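Transcriptional regulator, TetR family (PDB 3C2B) probably acts as a TetR-family transcriptional regulator that binds cis-regulatory DNA through an N-terminal helix-turn-helix domain and forms a two-chain assembly. Local coordinates at residues L27-G32 with A105-L110; H92-A97 with K196-F201; H98-V103 with S167-I172; G145-G150 with E163-F168. All blocks are in the same frame, centred on the assembly; numbering follows the deposited sequence.

In the fold
Interaction 1 joins the N-terminal part, with its predicted helix-turn-helix, to the C-terminal helical part, while interactions 2, 3 and 4 all lie within the latter. The centres of interactions 2 and 3 are about 8 Å apart, and both draw on helix 86-104; interactions 3 and 4 share Ser167 and Phe168 of helix 161-173, with centres about 12 Å apart. Phe168 also packs on Phe201 of interaction 2, so these three form one continuous apolar core. Interaction 1 is about 20 Å, centre to centre, from interaction 3 but touches it through Ser109 and Val103. Formic acid, probably from the crystallisation liquor, lies about 4 Å from the Tyr165 side chain and equally near Tyr169.

Interaction 1: residues L27-G32 with A105-L110; sequences LLVEGG and AGDVSL
The seam between the predicted DNA-binding, helix-turn-helix part and the C-terminal helical part of a TetR-type regulator is bridged here by Val29, near the end of helix 15-31, packing on Asp107 and Val108 in the first turn of helix 107-120. Val29 does the work with both branches. Its CG1, anti to the backbone N (chi1 175°), reaches the CB of Asp107 at 3.8 Å and has the carboxylate oxygen OD2 of the same residue 4.0 Å away. The other branch, CG2, rests on backbone: Val108 CA is 3.9 Å from it. The two valines also meet methyl to methyl, CG2 of Val29 lying 4.2 Å from CG2 of Val108, although the CB of Val108 points away from helix 15-31. Gly106 is the N-cap residue of helix 107-120. Asp107 follows it with CG between its backbone N and carbonyl carbon (chi1 53°), which folds the carboxylate back over the helix start, where OD1 takes a weak, strongly bent bond from Val108 N at 2.7 Å. Around this pair, Leu28 continues the apolar seam onto Ala111, Leu112 and Leu115, and Val29 also packs against Arg122 of the second subunit. No hydrogen bond crosses between 27-32 and 105-110, and a modest 132 Å² is buried between them. The contact is therefore a small surface patch held by van der Waals touch, with OD1 of Asp107 engaged by its own helix; without a directional bond between the segments, the fit rests on the shapes of the valine methyls and the Asp107 methylene.

Interaction 2: residues H92-A97 with K196-F201; sequences HLEVFA and KAVVAF
Val198 packs into helix 86-104 between Leu93 and Glu94, and with Leu93 it supplies most of the surface buried here. Its CG2, beside its own backbone N, presses on the main chain: Leu93 C and Glu94 N are each 3.5 Å from Val198 CG2. The same methyl touches Leu93 CB at 3.8 Å and the aliphatic CG of Glu94 at 3.6 Å, the Glu94 and Val198 side chains crossing at about a right angle. Leu93 reaches farther with CD1, which meets Phe201 at 4.0 Å from CD2, approaching the ring obliquely. Phe201 holds its CG opposite the backbone N (chi1 -176°), which carries the ring toward that leucine. The short segments run at 129° to each other, their axes 9.2 Å apart at closest approach. Beyond the pair, Phe168 of helix 161-173 meets both Leu93 and Phe201, and Leu93 also packs on Leu146. Glu94 is amphipathic in use: its methylene covers Val198 while its OE1 makes a salt bridge with Lys195. The hold between the segments is thus apolar, with no hydrogen bond across them, and the salt bridge adds a polar tie between the same two helices at the margin of the buried patch.

Interaction 3: residues H98-V103 with S167-I172; sequences HDLLDV and SFYGLI
Tyr169 and Ile172, three residues apart on helix 161-173, meet the neighbouring pair Leu100 and Leu101 of helix 86-104. Before them, Phe168 sends its ring out toward helices 86-104 and 190-205, and Ile172 CD1, one turn on, sits 3.5 Å above its plane, over the ring centre. Tyr169 follows, with CG anti to its backbone nitrogen (chi1 -173°), an orientation that brings its ring to Leu100. One face of that ring takes Leu100 CD2 in a CH-pi contact, 4.0 Å from the centroid and 28° off the normal, while Leu100 CD1 touches the ring at CE2. Ile172 closes the segment with both branches engaged. Its CG2 lies 3.6 Å from Leu101 CG and also meets both leucine methyls, whereas its CD1 reaches Leu100 CD2 at 4.1 Å. Ala97 and Ala197 add to the packing round Ile172. On the second subunit, Arg166 hydrogen-bonds the backbone oxygens of Leu171 and Ile172, so the helix serves the core on one side and the subunit interface as well. The short segments cross at -63° with axes 10.7 Å apart, a steep helix-on-helix packing within the all-helical C-terminal domain of this TetR-family dimer.

Interaction 4: residues G145-G150 with E163-F168; sequences GLIEAG and EAYRSF
Ile147 of helix 137-152 reaches across to Ala164 and Tyr165 of helix 161-173, and its side chain carries nearly the whole contact. From CB, which points at the other helix, the chain splits. The short branch, CG2, comes to Ala164 CB at 4.5 Å, a loose touch of two methyl groups. The long branch leaves through CG1, beside the backbone N and anti to the carbonyl carbon (chi1 -66°), and stays extended to its end (chi2 -176°). That stretch delivers CD1 to the backbone of the facing helix: Tyr165 CB and Tyr165 CA are both 3.7 Å from Ile147 CD1, and Ala164 C is 4.3 Å from the same methyl. The methyl therefore rests at the root of the tyrosine, and its approach to the ring is oblique. The two side chains cross at about a right angle, and the Tyr165 ring leads off from the contact, its hydroxyl hydrogen-bonding Asp140 OD1 on the same helix as Ile147. Phe158, in a loop, packs on both Ile147 and Ala164, and Phe201 of helix 190-205 covers Ile147 as well. Between the two segments themselves no hydrogen bond forms and 137 Å² is buried. The contact thus depends on shape and exclusion of water, one extended isoleucine spanning a gap of 7.6 Å between the CA atoms of Ile147 and Tyr165, while the Tyr165 hydroxyl adds a directional bond to the same pair of helices.

Interaction 1: residues L27-G32 with A105-L110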
loop_
_atom_site.group_PDB
_atom_site.type_symbol
_atom_site.label_atom_id
_atom_site.label_comp_id
_atom_site.label_asym_id
_atom_site.label_seq_id
_atom_site.Cartn_x
_atom_site.Cartn_y
_atom_site.Cartn_z
ATOM N N LEU A 27 10.299 -2.008 -21.056
ATOM C CA LEU A 27 11.209 -0.925 -20.628
ATOM C C LEU A 27 10.880 -0.478 -19.216
ATOM O O LEU A 27 11.762 -0.224 -18.397
ATOM C CB LEU A 27 11.116 0.289 -21.560
ATOM C CG LEU A 27 11.918 0.301 -22.866
ATOM C CD1 LEU A 27 11.474 1.487 -23.723
ATOM C CD2 LEU A 27 13.439 0.349 -22.622
ATOM N N LEU A 28 9.586 -0.407 -18.940
ATOM C CA LEU A 28 9.072 0.087 -17.682
ATOM C C LEU A 28 9.439 -0.824 -16.488
ATOM O O LEU A 28 9.885 -0.337 -15.448
ATOM C CB LEU A 28 7.551 0.246 -17.824
ATOM C CG LEU A 28 6.716 1.373 -17.175
ATOM C CD1 LEU A 28 5.691 0.790 -16.288
ATOM C CD2 LEU A 28 7.514 2.494 -16.520
ATOM N N VAL A 29 9.246 -2.133 -16.649
ATOM C CA VAL A 29 9.622 -3.117 -15.623
ATOM C C VAL A 29 11.134 -3.031 -15.351
ATOM O O VAL A 29 11.588 -3.027 -14.209
ATOM C CB VAL A 29 9.225 -4.563 -16.044
ATOM C CG1 VAL A 29 9.738 -5.621 -15.029
ATOM C CG2 VAL A 29 7.692 -4.675 -16.271
ATOM N N GLU A 30 11.902 -2.949 -16.426
ATOM C CA GLU A 30 13.370 -3.020 -16.344
ATOM C C GLU A 30 14.060 -1.755 -15.770
ATOM O O GLU A 30 14.954 -1.853 -14.920
ATOM C CB GLU A 30 13.925 -3.434 -17.707
ATOM C CG GLU A 30 13.425 -4.839 -18.059
ATOM C CD GLU A 30 13.913 -5.371 -19.384
ATOM O OE1 GLU A 30 14.616 -4.648 -20.124
ATOM O OE2 GLU A 30 13.584 -6.536 -19.691
ATOM N N GLY A 31 13.620 -0.578 -16.212
ATOM C CA GLY A 31 14.223 0.665 -15.770
ATOM C C GLY A 31 13.316 1.700 -15.123
ATOM O O GLY A 31 13.759 2.807 -14.860
ATOM N N GLY A 32 12.057 1.368 -14.859
ATOM C CA GLY A 32 11.124 2.350 -14.274
ATOM C C GLY A 32 10.753 3.486 -15.229
ATOM O O GLY A 32 11.065 3.444 -16.440
ATOM N N ALA A 105 1.894 -8.729 -6.807
ATOM C CA ALA A 105 3.326 -9.023 -6.906
ATOM C C ALA A 105 3.823 -9.119 -8.354
ATOM O O ALA A 105 5.017 -9.271 -8.575
ATOM C CB ALA A 105 3.631 -10.327 -6.154
ATOM N N GLY A 106 2.919 -9.066 -9.331
ATOM C CA GLY A 106 3.284 -9.147 -10.767
ATOM C C GLY A 106 4.152 -7.974 -11.222
ATOM O O GLY A 106 3.933 -6.818 -10.786
ATOM N N ASP A 107 5.169 -8.268 -12.043
ATOM C CA ASP A 107 6.170 -7.256 -12.378
ATOM C C ASP A 107 5.568 -6.088 -13.166
ATOM O O ASP A 107 5.845 -4.909 -12.880
ATOM C CB ASP A 107 7.435 -7.849 -13.070
ATOM C CG ASP A 107 7.130 -8.687 -14.280
ATOM O OD1 ASP A 107 5.962 -8.739 -14.747
ATOM O OD2 ASP A 107 8.095 -9.301 -14.796
ATOM N N VAL A 108 4.695 -6.427 -14.105
ATOM C CA VAL A 108 4.066 -5.414 -14.961
ATOM C C VAL A 108 3.097 -4.565 -14.111
ATOM O O VAL A 108 3.042 -3.335 -14.254
ATOM C CB VAL A 108 3.305 -6.042 -16.152
ATOM C CG1 VAL A 108 2.707 -4.945 -17.049
ATOM C CG2 VAL A 108 4.221 -6.974 -16.958
ATOM N N SER A 109 2.304 -5.243 -13.277
ATOM C CA SER A 109 1.350 -4.545 -12.427
ATOM C C SER A 109 2.124 -3.587 -11.514
ATOM O O SER A 109 1.750 -2.392 -11.398
ATOM C CB SER A 109 0.453 -5.518 -11.628
ATOM O OG SER A 109 -0.201 -4.849 -10.537
ATOM N N LEU A 110 3.205 -4.071 -10.899
ATOM C CA LEU A 110 4.011 -3.178 -10.037
ATOM C C LEU A 110 4.539 -1.980 -10.801
ATOM O O LEU A 110 4.480 -0.860 -10.309
ATOM C CB LEU A 110 5.173 -3.914 -9.375
ATOM C CG LEU A 110 4.772 -4.887 -8.269
ATOM C CD1 LEU A 110 5.954 -5.846 -8.012
ATOM C CD2 LEU A 110 4.312 -4.189 -6.977
#

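Interaction 2: residues H92-A97 with K196-F201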
loop_
_atom_site.group_PDB
_atom_site.type_symbol
_atom_site.label_atom_id
_atom_site.label_comp_id
_atom_site.label_asym_id
_atom_site.label_seq_id
_atom_site.Cartn_x
_atom_site.Cartn_y
_atom_site.Cartn_z
ATOM N N HIS A 92 -12.528 -21.344 -1.732
ATOM C CA HIS A 92 -12.600 -20.217 -2.678
ATOM C C HIS A 92 -11.955 -18.946 -2.126
ATOM O O HIS A 92 -11.311 -18.170 -2.857
ATOM C CB HIS A 92 -14.050 -19.900 -3.019
ATOM C CG HIS A 92 -14.670 -20.862 -3.987
ATOM N ND1 HIS A 92 -14.006 -21.331 -5.095
ATOM C CD2 HIS A 92 -15.918 -21.393 -4.047
ATOM C CE1 HIS A 92 -14.808 -22.126 -5.789
ATOM N NE2 HIS A 92 -15.979 -22.170 -5.181
ATOM N N LEU A 93 -12.165 -18.698 -0.850
ATOM C CA LEU A 93 -11.589 -17.494 -0.240
ATOM C C LEU A 93 -10.087 -17.599 -0.124
ATOM O O LEU A 93 -9.411 -16.617 -0.335
ATOM C CB LEU A 93 -12.200 -17.200 1.095
ATOM C CG LEU A 93 -13.665 -16.732 1.118
ATOM C CD1 LEU A 93 -14.153 -16.753 2.561
ATOM C CD2 LEU A 93 -13.860 -15.319 0.487
ATOM N N GLU A 94 -9.544 -18.782 0.181
ATOM C CA GLU A 94 -8.093 -18.920 0.169
ATOM C C GLU A 94 -7.509 -18.736 -1.241
ATOM O O GLU A 94 -6.478 -18.094 -1.396
ATOM C CB GLU A 94 -7.648 -20.275 0.724
ATOM C CG GLU A 94 -7.938 -20.441 2.224
ATOM C CD GLU A 94 -7.311 -21.715 2.809
ATOM O OE1 GLU A 94 -6.183 -22.097 2.415
ATOM O OE2 GLU A 94 -7.954 -22.333 3.670
ATOM N N VAL A 95 -8.138 -19.357 -2.248
ATOM C CA VAL A 95 -7.648 -19.245 -3.621
ATOM C C VAL A 95 -7.686 -17.768 -4.063
ATOM O O VAL A 95 -6.730 -17.254 -4.630
ATOM C CB VAL A 95 -8.390 -20.200 -4.595
ATOM C CG1 VAL A 95 -7.976 -19.936 -6.064
ATOM C CG2 VAL A 95 -8.154 -21.685 -4.201
ATOM N N PHE A 96 -8.789 -17.096 -3.737
ATOM C CA PHE A 96 -8.863 -15.687 -3.977
ATOM C C PHE A 96 -7.655 -14.911 -3.349
ATOM O O PHE A 96 -6.947 -14.146 -4.027
ATOM C CB PHE A 96 -10.177 -15.104 -3.452
ATOM C CG PHE A 96 -10.197 -13.638 -3.565
ATOM C CD1 PHE A 96 -10.555 -13.037 -4.787
ATOM C CD2 PHE A 96 -9.759 -12.836 -2.495
ATOM C CE1 PHE A 96 -10.515 -11.647 -4.947
ATOM C CE2 PHE A 96 -9.703 -11.417 -2.648
ATOM C CZ PHE A 96 -10.074 -10.832 -3.893
ATOM N N ALA A 97 -7.444 -15.090 -2.048
ATOM C CA ALA A 97 -6.398 -14.310 -1.347
ATOM C C ALA A 97 -5.027 -14.490 -2.004
ATOM O O ALA A 97 -4.297 -13.521 -2.199
ATOM C CB ALA A 97 -6.370 -14.689 0.124
ATOM N N LYS A 196 -4.073 -17.731 6.609
ATOM C CA LYS A 196 -4.159 -16.855 7.795
ATOM C C LYS A 196 -5.213 -15.770 7.625
ATOM O O LYS A 196 -6.014 -15.518 8.530
ATOM C CB LYS A 196 -2.799 -16.218 8.076
ATOM C CG LYS A 196 -1.778 -17.236 8.571
ATOM C CD LYS A 196 -0.367 -16.624 8.810
ATOM C CE LYS A 196 0.555 -17.682 9.406
ATOM N NZ LYS A 196 1.982 -17.382 9.106
ATOM N N ALA A 197 -5.239 -15.142 6.444
ATOM C CA ALA A 197 -6.215 -14.075 6.173
ATOM C C ALA A 197 -7.706 -14.604 6.141
ATOM O O ALA A 197 -8.645 -13.911 6.568
ATOM C CB ALA A 197 -5.839 -13.399 4.885
ATOM N N VAL A 198 -7.882 -15.832 5.656
ATOM C CA VAL A 198 -9.174 -16.501 5.627
ATOM C C VAL A 198 -9.645 -16.864 7.024
ATOM O O VAL A 198 -10.825 -16.616 7.322
ATOM C CB VAL A 198 -9.219 -17.695 4.629
ATOM C CG1 VAL A 198 -10.566 -18.457 4.706
ATOM C CG2 VAL A 198 -9.068 -17.159 3.221
ATOM N N VAL A 199 -8.749 -17.401 7.875
ATOM C CA VAL A 199 -9.067 -17.652 9.305
ATOM C C VAL A 199 -9.540 -16.357 10.011
ATOM O O VAL A 199 -10.589 -16.342 10.671
ATOM C CB VAL A 199 -7.878 -18.320 10.095
ATOM C CG1 VAL A 199 -8.178 -18.472 11.575
ATOM C CG2 VAL A 199 -7.577 -19.710 9.528
ATOM N N ALA A 200 -8.782 -15.271 9.843
ATOM C CA ALA A 200 -9.145 -13.964 10.405
ATOM C C ALA A 200 -10.519 -13.425 9.845
ATOM O O ALA A 200 -11.397 -13.019 10.603
ATOM C CB ALA A 200 -7.991 -12.945 10.175
ATOM N N PHE A 201 -10.671 -13.413 8.535
ATOM C CA PHE A 201 -11.933 -13.006 7.891
ATOM C C PHE A 201 -13.164 -13.773 8.412
ATOM O O PHE A 201 -14.224 -13.186 8.653
ATOM C CB PHE A 201 -11.807 -13.160 6.371
ATOM C CG PHE A 201 -13.021 -12.670 5.604
ATOM C CD1 PHE A 201 -13.344 -11.322 5.566
ATOM C CD2 PHE A 201 -13.869 -13.566 4.965
ATOM C CE1 PHE A 201 -14.486 -10.876 4.852
ATOM C CE2 PHE A 201 -15.009 -13.119 4.279
ATOM C CZ PHE A 201 -15.309 -11.778 4.228
#

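Interaction 3: residues H98-V103 with S167-I172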
loop_
_atom_site.group_PDB
_atom_site.type_symbol
_atom_site.label_atom_id
_atom_site.label_comp_id
_atom_site.label_asym_id
_atom_site.label_seq_id
_atom_site.Cartn_x
_atom_site.Cartn_y
_atom_site.Cartn_z
ATOM N N HIS A 98 -4.700 -15.734 -2.364
ATOM C CA HIS A 98 -3.434 -16.079 -2.996
ATOM C C HIS A 98 -3.340 -15.461 -4.410
ATOM O O HIS A 98 -2.307 -14.880 -4.772
ATOM C CB HIS A 98 -3.344 -17.636 -3.029
ATOM C CG HIS A 98 -1.979 -18.197 -3.321
ATOM N ND1 HIS A 98 -1.635 -19.500 -2.989
ATOM C CD2 HIS A 98 -0.893 -17.675 -3.955
ATOM C CE1 HIS A 98 -0.399 -19.749 -3.403
ATOM N NE2 HIS A 98 0.076 -18.653 -3.971
ATOM N N ASP A 99 -4.417 -15.600 -5.207
ATOM C CA ASP A 99 -4.550 -14.880 -6.485
ATOM C C ASP A 99 -4.347 -13.344 -6.329
ATOM O O ASP A 99 -3.653 -12.733 -7.113
ATOM C CB ASP A 99 -5.931 -15.120 -7.090
ATOM C CG ASP A 99 -6.133 -16.534 -7.573
ATOM O OD1 ASP A 99 -5.159 -17.316 -7.670
ATOM O OD2 ASP A 99 -7.296 -16.868 -7.895
ATOM N N LEU A 100 -4.964 -12.733 -5.341
ATOM C CA LEU A 100 -4.755 -11.279 -5.074
ATOM C C LEU A 100 -3.257 -10.920 -4.873
ATOM O O LEU A 100 -2.713 -10.030 -5.543
ATOM C CB LEU A 100 -5.595 -10.797 -3.880
ATOM C CG LEU A 100 -5.384 -9.294 -3.476
ATOM C CD1 LEU A 100 -5.598 -8.324 -4.674
ATOM C CD2 LEU A 100 -6.341 -8.887 -2.312
ATOM N N LEU A 101 -2.606 -11.648 -3.970
ATOM C CA LEU A 101 -1.209 -11.425 -3.657
ATOM C C LEU A 101 -0.341 -11.546 -4.923
ATOM O O LEU A 101 0.510 -10.702 -5.212
ATOM C CB LEU A 101 -0.790 -12.426 -2.584
ATOM C CG LEU A 101 -1.352 -12.050 -1.211
ATOM C CD1 LEU A 101 -1.316 -13.278 -0.262
ATOM C CD2 LEU A 101 -0.700 -10.733 -0.597
ATOM N N ASP A 102 -0.612 -12.612 -5.667
ATOM C CA ASP A 102 0.058 -12.914 -6.896
ATOM C C ASP A 102 -0.176 -11.827 -7.937
ATOM O O ASP A 102 0.735 -11.433 -8.611
ATOM C CB ASP A 102 -0.485 -14.247 -7.372
ATOM C CG ASP A 102 0.521 -15.049 -8.037
ATOM O OD1 ASP A 102 1.483 -15.483 -7.363
ATOM O OD2 ASP A 102 0.347 -15.256 -9.229
ATOM N N VAL A 103 -1.397 -11.348 -8.095
ATOM C CA VAL A 103 -1.666 -10.212 -9.018
ATOM C C VAL A 103 -0.860 -8.966 -8.526
ATOM O O VAL A 103 -0.185 -8.293 -9.305
ATOM C CB VAL A 103 -3.188 -9.888 -9.082
ATOM C CG1 VAL A 103 -3.451 -8.438 -9.500
ATOM C CG2 VAL A 103 -3.971 -10.863 -10.018
ATOM N N SER A 167 -11.960 -5.092 4.906
ATOM C CA SER A 167 -11.278 -5.823 5.963
ATOM C C SER A 167 -10.483 -7.003 5.393
ATOM O O SER A 167 -9.326 -7.167 5.720
ATOM C CB SER A 167 -12.269 -6.370 6.990
ATOM O OG SER A 167 -12.878 -5.321 7.739
ATOM N N PHE A 168 -11.099 -7.799 4.540
ATOM C CA PHE A 168 -10.455 -8.959 3.934
ATOM C C PHE A 168 -9.231 -8.531 3.167
ATOM O O PHE A 168 -8.156 -9.137 3.296
ATOM C CB PHE A 168 -11.442 -9.655 2.995
ATOM C CG PHE A 168 -11.023 -11.035 2.539
ATOM C CD1 PHE A 168 -10.228 -11.869 3.341
ATOM C CD2 PHE A 168 -11.438 -11.511 1.298
ATOM C CE1 PHE A 168 -9.892 -13.164 2.909
ATOM C CE2 PHE A 168 -11.116 -12.816 0.879
ATOM C CZ PHE A 168 -10.331 -13.635 1.691
ATOM N N TYR A 169 -9.349 -7.436 2.435
ATOM C CA TYR A 169 -8.252 -6.997 1.584
ATOM C C TYR A 169 -7.091 -6.581 2.470
ATOM O O TYR A 169 -5.933 -6.929 2.193
ATOM C CB TYR A 169 -8.743 -5.842 0.695
ATOM C CG TYR A 169 -7.761 -5.385 -0.363
ATOM C CD1 TYR A 169 -6.592 -4.698 -0.038
ATOM C CD2 TYR A 169 -8.017 -5.650 -1.696
ATOM C CE1 TYR A 169 -5.702 -4.307 -1.052
ATOM C CE2 TYR A 169 -7.153 -5.233 -2.710
ATOM C CZ TYR A 169 -6.022 -4.598 -2.390
ATOM O OH TYR A 169 -5.243 -4.218 -3.432
ATOM N N GLY A 170 -7.377 -5.804 3.515
ATOM C CA GLY A 170 -6.295 -5.328 4.407
ATOM C C GLY A 170 -5.641 -6.502 5.138
ATOM O O GLY A 170 -4.415 -6.543 5.345
ATOM N N LEU A 171 -6.456 -7.474 5.528
ATOM C CA LEU A 171 -5.938 -8.710 6.152
ATOM C C LEU A 171 -5.034 -9.541 5.234
ATOM O O LEU A 171 -4.030 -10.096 5.687
ATOM C CB LEU A 171 -7.057 -9.596 6.716
ATOM C CG LEU A 171 -7.867 -9.027 7.911
ATOM C CD1 LEU A 171 -9.120 -9.896 8.171
ATOM C CD2 LEU A 171 -7.026 -8.953 9.236
ATOM N N ILE A 172 -5.404 -9.687 3.970
ATOM C CA ILE A 172 -4.545 -10.403 3.033
ATOM C C ILE A 172 -3.213 -9.648 2.780
ATOM O O ILE A 172 -2.135 -10.231 2.896
ATOM C CB ILE A 172 -5.289 -10.624 1.696
ATOM C CG1 ILE A 172 -6.582 -11.450 1.930
ATOM C CG2 ILE A 172 -4.351 -11.257 0.661
ATOM C CD1 ILE A 172 -7.560 -11.300 0.757
#

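Interaction 4: residues G145-G150 with E163-F168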
loop_
_atom_site.group_PDB
_atom_site.type_symbol
_atom_site.label_atom_id
_atom_site.label_comp_id
_atom_site.label_asym_id
_atom_site.label_seq_id
_atom_site.Cartn_x
_atom_site.Cartn_y
_atom_site.Cartn_z
ATOM N N GLY A 145 -18.535 -11.180 -5.362
ATOM C CA GLY A 145 -19.280 -12.384 -5.777
ATOM C C GLY A 145 -19.187 -13.500 -4.743
ATOM O O GLY A 145 -20.186 -14.064 -4.316
ATOM N N LEU A 146 -17.972 -13.782 -4.314
ATOM C CA LEU A 146 -17.675 -14.733 -3.238
ATOM C C LEU A 146 -18.300 -14.379 -1.879
ATOM O O LEU A 146 -18.865 -15.221 -1.205
ATOM C CB LEU A 146 -16.167 -14.772 -3.083
ATOM C CG LEU A 146 -15.459 -16.100 -3.019
ATOM C CD1 LEU A 146 -16.121 -17.124 -3.921
ATOM C CD2 LEU A 146 -13.970 -15.891 -3.385
ATOM N N ILE A 147 -18.183 -13.116 -1.485
ATOM C CA ILE A 147 -18.686 -12.631 -0.232
ATOM C C ILE A 147 -20.212 -12.680 -0.253
ATOM O O ILE A 147 -20.842 -13.064 0.738
ATOM C CB ILE A 147 -18.121 -11.217 0.057
ATOM C CG1 ILE A 147 -16.592 -11.293 0.282
ATOM C CG2 ILE A 147 -18.775 -10.582 1.284
ATOM C CD1 ILE A 147 -15.947 -9.919 0.674
ATOM N N GLU A 148 -20.809 -12.306 -1.378
ATOM C CA GLU A 148 -22.253 -12.441 -1.558
ATOM C C GLU A 148 -22.716 -13.910 -1.490
ATOM O O GLU A 148 -23.665 -14.226 -0.776
ATOM C CB GLU A 148 -22.674 -11.748 -2.866
ATOM C CG GLU A 148 -24.159 -11.653 -3.130
ATOM C CD GLU A 148 -24.974 -11.351 -1.889
ATOM O OE1 GLU A 148 -24.502 -10.634 -0.988
ATOM O OE2 GLU A 148 -26.118 -11.819 -1.841
ATOM N N ALA A 149 -22.046 -14.801 -2.219
ATOM C CA ALA A 149 -22.319 -16.252 -2.127
ATOM C C ALA A 149 -22.242 -16.806 -0.683
ATOM O O ALA A 149 -23.120 -17.579 -0.287
ATOM C CB ALA A 149 -21.378 -17.036 -3.037
ATOM N N GLY A 150 -21.207 -16.403 0.077
ATOM C CA GLY A 150 -21.092 -16.707 1.496
ATOM C C GLY A 150 -22.232 -16.195 2.366
ATOM O O GLY A 150 -22.774 -16.936 3.205
ATOM N N GLU A 163 -17.317 -3.112 3.295
ATOM C CA GLU A 163 -16.530 -3.045 4.491
ATOM C C GLU A 163 -15.954 -4.431 4.838
ATOM O O GLU A 163 -14.804 -4.548 5.239
ATOM C CB GLU A 163 -17.427 -2.491 5.590
ATOM C CG GLU A 163 -16.803 -2.269 6.912
ATOM C CD GLU A 163 -15.788 -1.133 6.989
ATOM O OE1 GLU A 163 -15.792 -0.194 6.164
ATOM O OE2 GLU A 163 -14.993 -1.183 7.942
ATOM N N ALA A 164 -16.754 -5.473 4.634
ATOM C CA ALA A 164 -16.263 -6.829 4.757
ATOM C C ALA A 164 -15.141 -7.058 3.772
ATOM O O ALA A 164 -14.148 -7.643 4.136
ATOM C CB ALA A 164 -17.370 -7.851 4.539
ATOM N N TYR A 165 -15.303 -6.621 2.521
ATOM C CA TYR A 165 -14.212 -6.771 1.514
ATOM C C TYR A 165 -12.999 -5.916 1.873
ATOM O O TYR A 165 -11.837 -6.368 1.783
ATOM C CB TYR A 165 -14.712 -6.496 0.076
ATOM C CG TYR A 165 -13.627 -6.576 -1.016
ATOM C CD1 TYR A 165 -12.558 -7.488 -0.908
ATOM C CD2 TYR A 165 -13.695 -5.779 -2.166
ATOM C CE1 TYR A 165 -11.565 -7.580 -1.876
ATOM C CE2 TYR A 165 -12.684 -5.894 -3.182
ATOM C CZ TYR A 165 -11.643 -6.811 -3.015
ATOM O OH TYR A 165 -10.619 -6.920 -3.949
ATOM N N ARG A 166 -13.263 -4.690 2.322
ATOM C CA ARG A 166 -12.217 -3.806 2.847
ATOM C C ARG A 166 -11.315 -4.485 3.905
ATOM O O ARG A 166 -10.038 -4.441 3.791
ATOM C CB ARG A 166 -12.813 -2.435 3.334
ATOM C CG ARG A 166 -11.728 -1.402 3.661
ATOM C CD ARG A 166 -12.267 -0.097 4.327
ATOM N NE ARG A 166 -11.188 0.851 4.581
ATOM C CZ ARG A 166 -10.297 0.762 5.583
ATOM N NH1 ARG A 166 -10.358 -0.219 6.470
ATOM N NH2 ARG A 166 -9.332 1.648 5.696
ATOM N N SER A 167 -11.960 -5.092 4.906
ATOM C CA SER A 167 -11.278 -5.823 5.963
ATOM C C SER A 167 -10.483 -7.003 5.393
ATOM O O SER A 167 -9.326 -7.167 5.720
ATOM C CB SER A 167 -12.269 -6.370 6.990
ATOM O OG SER A 167 -12.878 -5.321 7.739
ATOM N N PHE A 168 -11.099 -7.799 4.540
ATOM C CA PHE A 168 -10.455 -8.959 3.934
ATOM C C PHE A 168 -9.231 -8.531 3.167
ATOM O O PHE A 168 -8.156 -9.137 3.296
ATOM C CB PHE A 168 -11.442 -9.655 2.995
ATOM C CG PHE A 168 -11.023 -11.035 2.539
ATOM C CD1 PHE A 168 -10.228 -11.869 3.341
ATOM C CD2 PHE A 168 -11.438 -11.511 1.298
ATOM C CE1 PHE A 168 -9.892 -13.164 2.909
ATOM C CE2 PHE A 168 -11.116 -12.816 0.879
ATOM C CZ PHE A 168 -10.331 -13.635 1.691
#